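Local coordinates for SusD superfamily protein (Bacteroides thetaiotaomicron VPI-5482, PDB 3HDX), which probably binds polysaccharide at the outer membrane, as a SusD-family protein of carbohydrate uptake, at residues A[73-78]-A[123-128]; A[79-84]-A[119-124]. All blocks are in the same frame, centred on the assembly; numbering follows the deposited sequence. Where two conformers were deposited one is given.

How the interactions relate
Interactions 1 and 2 are neighbouring layers of one helix-helix interface: both pair helix 76-91 with helix 104-129, and their centres lie 8 Å apart. Because the helices run antiparallel, the start of the first meets the end of the second in interaction 1, and one step further along in interaction 2 the ranges 79-84 and 119-124 face each other. The layers touch where Phe78 CD1 of interaction 1 lies 4.0 Å from Ala121 O of interaction 2; a 3.8 Å approach of Met125 SE to Ile82 CD1 is less certain, resting on one of two conformers. Both are buried packing contacts, about 13 and 14 Å from the chain's centre, and neither is tied to a known glycan site.

Interaction 1 (A[73-78]-A[123-128]); sequences SNWRRF and FYMVRI
Phe78 packs against Met125 and Tyr124 where helix 76-91 begins and helix 104-129 nears its end, the opening layer of an antiparallel helix pair. Followed outward, Phe78 CB meets both SE and CE of Met125, a selenomethionine deposited in two conformers, each 3.9 Å away in the one given. Next, its CG and CD1 lie 4.0 and 4.1 Å from Met125 CB, which sits over one ring face toward the rim. Beyond them, CE1 and CZ both face Tyr124 CD1, at 3.5 and 3.6 Å, with Ile128 CD1 further off CZ. The two aromatic rings meet rim to rim with planes only 19° apart, neither over the other's face. A flat, wholly apolar ring suits this buried seam; an alanine here would probably leave a gap beside Tyr124 and Met125. Met125 CG is tucked between its backbone N and carbonyl carbon (chi1 77°), and a bend at its last torsion brings CE to 3.7 Å from Trp75 CB. Trp75 holds the N-cap position, and helix 11-30 adds Ala28 and Leu29 against Phe78. Just before the helix, Asn74 closes an Asx turn: its OD1 accepts from Arg76 N at 2.9 Å, within the carbonyl plane.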
loop_
_atom_site.group_PDB
_atom_site.type_symbol
_atom_site.label_atom_id
_atom_site.label_comp_id
_atom_site.label_asym_id
_atom_site.label_seq_id
_atom_site.Cartn_x
_atom_site.Cartn_y
_atom_site.Cartn_z
ATOM N N SER A 73 -11.862 12.417 -0.345
ATOM C CA SER A 73 -12.653 12.045 -1.505
ATOM C C SER A 73 -12.284 12.776 -2.786
ATOM O O SER A 73 -12.720 12.343 -3.836
ATOM C CB SER A 73 -14.169 12.229 -1.267
ATOM O OG SER A 73 -14.576 13.568 -1.395
ATOM N N ASN A 74 -11.512 13.856 -2.707
ATOM C CA ASN A 74 -11.072 14.606 -3.889
ATOM C C ASN A 74 -9.816 13.914 -4.422
ATOM O O ASN A 74 -8.811 13.883 -3.747
ATOM C CB ASN A 74 -10.795 16.072 -3.492
ATOM C CG ASN A 74 -10.422 16.943 -4.682
ATOM O OD1 ASN A 74 -9.598 16.555 -5.502
ATOM N ND2 ASN A 74 -11.011 18.140 -4.767
ATOM N N TRP A 75 -9.890 13.421 -5.661
ATOM C CA TRP A 75 -8.797 12.671 -6.279
ATOM C C TRP A 75 -7.671 13.500 -6.935
ATOM O O TRP A 75 -6.803 12.944 -7.569
ATOM C CB TRP A 75 -9.345 11.593 -7.252
ATOM C CG TRP A 75 -10.167 12.134 -8.383
ATOM C CD1 TRP A 75 -9.993 13.320 -9.091
ATOM C CD2 TRP A 75 -11.295 11.492 -8.973
ATOM N NE1 TRP A 75 -10.951 13.427 -10.065
ATOM C CE2 TRP A 75 -11.746 12.319 -10.033
ATOM C CE3 TRP A 75 -11.974 10.285 -8.721
ATOM C CZ2 TRP A 75 -12.844 11.993 -10.805
ATOM C CZ3 TRP A 75 -13.054 9.954 -9.504
ATOM C CH2 TRP A 75 -13.502 10.821 -10.513
ATOM N N ARG A 76 -7.684 14.834 -6.779
ATOM C CA ARG A 76 -6.702 15.689 -7.461
ATOM C C ARG A 76 -5.244 15.238 -7.260
ATOM O O ARG A 76 -4.463 15.252 -8.208
ATOM C CB ARG A 76 -6.914 17.168 -7.054
ATOM C CG ARG A 76 -6.107 18.174 -7.824
ATOM C CD ARG A 76 -6.365 19.644 -7.403
ATOM N NE ARG A 76 -5.563 20.551 -8.227
ATOM C CZ ARG A 76 -6.000 21.140 -9.338
ATOM N NH1 ARG A 76 -7.245 20.954 -9.755
ATOM N NH2 ARG A 76 -5.191 21.933 -10.030
ATOM N N ARG A 77 -4.882 14.901 -6.015
ATOM C CA ARG A 77 -3.530 14.495 -5.699
ATOM C C ARG A 77 -3.028 13.286 -6.499
ATOM O O ARG A 77 -1.843 13.188 -6.787
ATOM C CB ARG A 77 -3.357 14.274 -4.195
ATOM C CG ARG A 77 -4.213 13.154 -3.627
ATOM C CD ARG A 77 -4.298 13.210 -2.091
ATOM N NE ARG A 77 -5.070 12.102 -1.524
ATOM C CZ ARG A 77 -6.410 12.045 -1.456
ATOM N NH1 ARG A 77 -7.177 13.013 -1.997
ATOM N NH2 ARG A 77 -7.017 11.011 -0.852
ATOM N N PHE A 78 -3.941 12.408 -6.882
ATOM C CA PHE A 78 -3.582 11.290 -7.763
ATOM C C PHE A 78 -3.307 11.760 -9.188
ATOM O O PHE A 78 -2.328 11.345 -9.782
ATOM C CB PHE A 78 -4.620 10.175 -7.679
ATOM C CG PHE A 78 -4.600 9.495 -6.350
ATOM C CD1 PHE A 78 -3.688 8.446 -6.135
ATOM C CD2 PHE A 78 -5.367 9.939 -5.292
ATOM C CE1 PHE A 78 -3.613 7.820 -4.892
ATOM C CE2 PHE A 78 -5.258 9.314 -4.047
ATOM C CZ PHE A 78 -4.398 8.276 -3.862
ATOM N N PHE A 123 -3.937 2.212 -10.230
ATOM C CA PHE A 123 -4.423 1.084 -9.440
ATOM C C PHE A 123 -4.959 1.542 -8.085
ATOM O O PHE A 123 -6.049 1.186 -7.672
ATOM C CB PHE A 123 -3.298 0.067 -9.233
ATOM C CG PHE A 123 -3.598 -0.959 -8.156
ATOM C CD1 PHE A 123 -4.695 -1.787 -8.285
ATOM C CD2 PHE A 123 -2.776 -1.083 -7.048
ATOM C CE1 PHE A 123 -4.970 -2.730 -7.303
ATOM C CE2 PHE A 123 -3.069 -2.048 -6.065
ATOM C CZ PHE A 123 -4.132 -2.878 -6.250
ATOM N N TYR A 124 -4.151 2.353 -7.413
ATOM C CA TYR A 124 -4.466 2.801 -6.052
ATOM C C TYR A 124 -5.787 3.565 -6.011
ATOM O O TYR A 124 -6.632 3.350 -5.155
ATOM C CB TYR A 124 -3.278 3.624 -5.493
ATOM C CG TYR A 124 -3.277 3.743 -3.988
ATOM C CD1 TYR A 124 -4.037 4.731 -3.357
ATOM C CD2 TYR A 124 -2.525 2.874 -3.182
ATOM C CE1 TYR A 124 -4.032 4.897 -2.004
ATOM C CE2 TYR A 124 -2.502 3.005 -1.809
ATOM C CZ TYR A 124 -3.278 4.025 -1.223
ATOM O OH TYR A 124 -3.272 4.178 0.127
HETATM N N MSE A 125 -5.971 4.434 -6.999
HETATM C CA MSE A 125 -7.162 5.266 -7.044
HETATM C C MSE A 125 -8.390 4.429 -7.485
HETATM O O MSE A 125 -9.512 4.691 -7.035
HETATM C CB MSE A 125 -6.938 6.551 -7.856
HETATM C CG MSE A 125 -6.953 6.353 -9.332
HETATM SE SE MSE A 125 -6.473 7.921 -10.336
HETATM C CE MSE A 125 -7.812 9.143 -9.575
ATOM N N VAL A 126 -8.193 3.431 -8.352
ATOM C CA VAL A 126 -9.291 2.519 -8.748
ATOM C C VAL A 126 -9.823 1.732 -7.557
ATOM O O VAL A 126 -11.051 1.548 -7.417
ATOM C CB VAL A 126 -8.900 1.609 -9.950
ATOM C CG1 VAL A 126 -9.830 0.361 -10.061
ATOM C CG2 VAL A 126 -8.827 2.469 -11.234
ATOM N N ARG A 127 -8.941 1.344 -6.628
ATOM C CA ARG A 127 -9.432 0.647 -5.445
ATOM C C ARG A 127 -10.309 1.560 -4.578
ATOM O O ARG A 127 -11.220 1.069 -3.898
ATOM C CB ARG A 127 -8.311 0.126 -4.563
ATOM C CG ARG A 127 -7.456 -0.962 -5.196
ATOM C CD ARG A 127 -6.643 -1.668 -4.103
ATOM N NE ARG A 127 -5.799 -0.733 -3.378
ATOM C CZ ARG A 127 -4.866 -1.092 -2.486
ATOM N NH1 ARG A 127 -4.626 -2.361 -2.208
ATOM N NH2 ARG A 127 -4.161 -0.164 -1.887
ATOM N N ILE A 128 -10.007 2.867 -4.589
ATOM C CA ILE A 128 -10.717 3.849 -3.761
ATOM C C ILE A 128 -12.053 4.287 -4.366
ATOM O O ILE A 128 -13.070 4.276 -3.677
ATOM C CB ILE A 128 -9.796 5.065 -3.417
ATOM C CG1 ILE A 128 -8.631 4.626 -2.527
ATOM C CG2 ILE A 128 -10.571 6.186 -2.741
ATOM C CD1 ILE A 128 -7.599 5.682 -2.284
#

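Interaction 2 (A[79-84]-A[119-124]); sequences YAVINA and AFAYFY
The hydroxyl of Tyr122, which donates a hydrogen bond to Val135 O in the loop after helix 104-129, is bordered by two side chains of helix 76-91. Ile82 CG2 lies 3.6 Å from Tyr122 OH, and Tyr79 CE1 approaches the same oxygen at 3.8 Å, the oxygen sitting near the plane of the Tyr79 ring at its edge. A tyrosine fits here because its ring can fill the apolar seam while its single polar atom reaches a backbone carbonyl beyond. Over one face of that ring stands Ile82 CD1, a CH-pi contact 3.6 Å from the centroid and 15° off the normal. Ile82 delivers it with CG1 anti to the carbonyl carbon (chi1 -70°), while CG2, on the other branch, is left to meet the hydroxyl. The side chains of Tyr79 and Tyr122 cross at about a right angle, and Tyr79 OH has its own acceptor, Pro133 O. Where the backbones face each other, Ala121 suits its place by being small: its CB touches Val81 CG1 at 3.9 Å and Ile82 CG1 at 4.1 Å. The local axes are 9.1 Å apart at closest approach and run antiparallel at 155°. Such packing, within the SusD-family starch-binding region, is consistent with a TPR-like helical fold. Helix 11-30 covers Val81 through Leu24 and Thr25, while helix 152-169 packs on Tyr122 through Val155, within the helix-rich part of the protein.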
loop_
_atom_site.group_PDB
_atom_site.type_symbol
_atom_site.label_atom_id
_atom_site.label_comp_id
_atom_site.label_asym_id
_atom_site.label_seq_id
_atom_site.Cartn_x
_atom_site.Cartn_y
_atom_site.Cartn_z
ATOM N N TYR A 79 -4.165 12.618 -9.729
ATOM C CA TYR A 79 -3.926 13.195 -11.061
ATOM C C TYR A 79 -2.653 14.054 -11.075
ATOM O O TYR A 79 -1.990 14.139 -12.113
ATOM C CB TYR A 79 -5.154 13.907 -11.643
ATOM C CG TYR A 79 -6.166 12.890 -12.041
ATOM C CD1 TYR A 79 -5.946 12.115 -13.191
ATOM C CD2 TYR A 79 -7.313 12.668 -11.305
ATOM C CE1 TYR A 79 -6.824 11.122 -13.554
ATOM C CE2 TYR A 79 -8.185 11.697 -11.674
ATOM C CZ TYR A 79 -7.950 10.927 -12.807
ATOM O OH TYR A 79 -8.832 9.930 -13.099
ATOM N N ALA A 80 -2.249 14.621 -9.923
ATOM C CA ALA A 80 -0.971 15.340 -9.881
ATOM C C ALA A 80 0.197 14.399 -10.210
ATOM O O ALA A 80 1.150 14.781 -10.906
ATOM C CB ALA A 80 -0.755 16.048 -8.530
ATOM N N VAL A 81 0.126 13.167 -9.692
ATOM C CA VAL A 81 1.161 12.165 -10.002
ATOM C C VAL A 81 1.135 11.825 -11.502
ATOM O O VAL A 81 2.168 11.810 -12.178
ATOM C CB VAL A 81 0.929 10.869 -9.224
ATOM C CG1 VAL A 81 1.917 9.761 -9.680
ATOM C CG2 VAL A 81 0.982 11.112 -7.708
ATOM N N ILE A 82 -0.056 11.475 -11.971
ATOM C CA ILE A 82 -0.276 11.022 -13.356
ATOM C C ILE A 82 0.223 12.100 -14.349
ATOM O O ILE A 82 0.944 11.801 -15.278
ATOM C CB ILE A 82 -1.775 10.695 -13.562
ATOM C CG1 ILE A 82 -2.136 9.419 -12.759
ATOM C CG2 ILE A 82 -2.153 10.565 -15.062
ATOM C CD1 ILE A 82 -3.644 9.275 -12.407
ATOM N N ASN A 83 -0.131 13.361 -14.108
ATOM C CA ASN A 83 0.248 14.446 -15.002
ATOM C C ASN A 83 1.773 14.703 -14.962
ATOM O O ASN A 83 2.423 14.891 -16.010
ATOM C CB ASN A 83 -0.553 15.706 -14.659
ATOM C CG ASN A 83 -0.638 16.672 -15.806
ATOM O OD1 ASN A 83 -0.663 16.257 -16.961
ATOM N ND2 ASN A 83 -0.754 17.942 -15.496
ATOM N N ALA A 84 2.360 14.709 -13.767
ATOM C CA ALA A 84 3.815 14.908 -13.646
ATOM C C ALA A 84 4.580 13.785 -14.371
ATOM O O ALA A 84 5.598 14.030 -15.051
ATOM C CB ALA A 84 4.234 14.999 -12.182
ATOM N N ALA A 119 1.153 4.116 -13.231
ATOM C CA ALA A 119 0.346 2.908 -13.211
ATOM C C ALA A 119 -0.097 2.558 -11.787
ATOM O O ALA A 119 -1.259 2.165 -11.564
ATOM C CB ALA A 119 1.093 1.727 -13.872
ATOM N N PHE A 120 0.822 2.712 -10.831
ATOM C CA PHE A 120 0.495 2.511 -9.400
ATOM C C PHE A 120 -0.597 3.475 -8.948
ATOM O O PHE A 120 -1.549 3.055 -8.264
ATOM C CB PHE A 120 1.762 2.641 -8.544
ATOM C CG PHE A 120 1.518 2.594 -7.074
ATOM C CD1 PHE A 120 1.212 1.400 -6.448
ATOM C CD2 PHE A 120 1.583 3.756 -6.317
ATOM C CE1 PHE A 120 0.999 1.372 -5.058
ATOM C CE2 PHE A 120 1.359 3.731 -4.942
ATOM C CZ PHE A 120 1.075 2.542 -4.314
ATOM N N ALA A 121 -0.455 4.752 -9.310
ATOM C CA ALA A 121 -1.460 5.747 -8.942
ATOM C C ALA A 121 -2.829 5.348 -9.469
ATOM O O ALA A 121 -3.829 5.417 -8.729
ATOM C CB ALA A 121 -1.041 7.172 -9.447
ATOM N N TYR A 122 -2.872 4.857 -10.727
ATOM C CA TYR A 122 -4.132 4.401 -11.293
ATOM C C TYR A 122 -4.736 3.237 -10.511
ATOM O O TYR A 122 -5.916 3.259 -10.210
ATOM C CB TYR A 122 -4.036 4.108 -12.786
ATOM C CG TYR A 122 -4.305 5.333 -13.655
ATOM C CD1 TYR A 122 -5.533 5.999 -13.572
ATOM C CD2 TYR A 122 -3.331 5.853 -14.522
ATOM C CE1 TYR A 122 -5.810 7.138 -14.343
ATOM C CE2 TYR A 122 -3.621 6.951 -15.342
ATOM C CZ TYR A 122 -4.834 7.627 -15.217
ATOM O OH TYR A 122 -5.059 8.743 -15.992
ATOM N N PHE A 123 -3.937 2.212 -10.230
ATOM C CA PHE A 123 -4.423 1.084 -9.440
ATOM C C PHE A 123 -4.959 1.542 -8.085
ATOM O O PHE A 123 -6.049 1.186 -7.672
ATOM C CB PHE A 123 -3.298 0.067 -9.233
ATOM C CG PHE A 123 -3.598 -0.959 -8.156
ATOM C CD1 PHE A 123 -4.695 -1.787 -8.285
ATOM C CD2 PHE A 123 -2.776 -1.083 -7.048
ATOM C CE1 PHE A 123 -4.970 -2.730 -7.303
ATOM C CE2 PHE A 123 -3.069 -2.048 -6.065
ATOM C CZ PHE A 123 -4.132 -2.878 -6.250
ATOM N N TYR A 124 -4.151 2.353 -7.413
ATOM C CA TYR A 124 -4.466 2.801 -6.052
ATOM C C TYR A 124 -5.787 3.565 -6.011
ATOM O O TYR A 124 -6.632 3.350 -5.155
ATOM C CB TYR A 124 -3.278 3.624 -5.493
ATOM C CG TYR A 124 -3.277 3.743 -3.988
ATOM C CD1 TYR A 124 -4.037 4.731 -3.357
ATOM C CD2 TYR A 124 -2.525 2.874 -3.182
ATOM C CE1 TYR A 124 -4.032 4.897 -2.004
ATOM C CE2 TYR A 124 -2.502 3.005 -1.809
ATOM C CZ TYR A 124 -3.278 4.025 -1.223
ATOM O OH TYR A 124 -3.272 4.178 0.127
#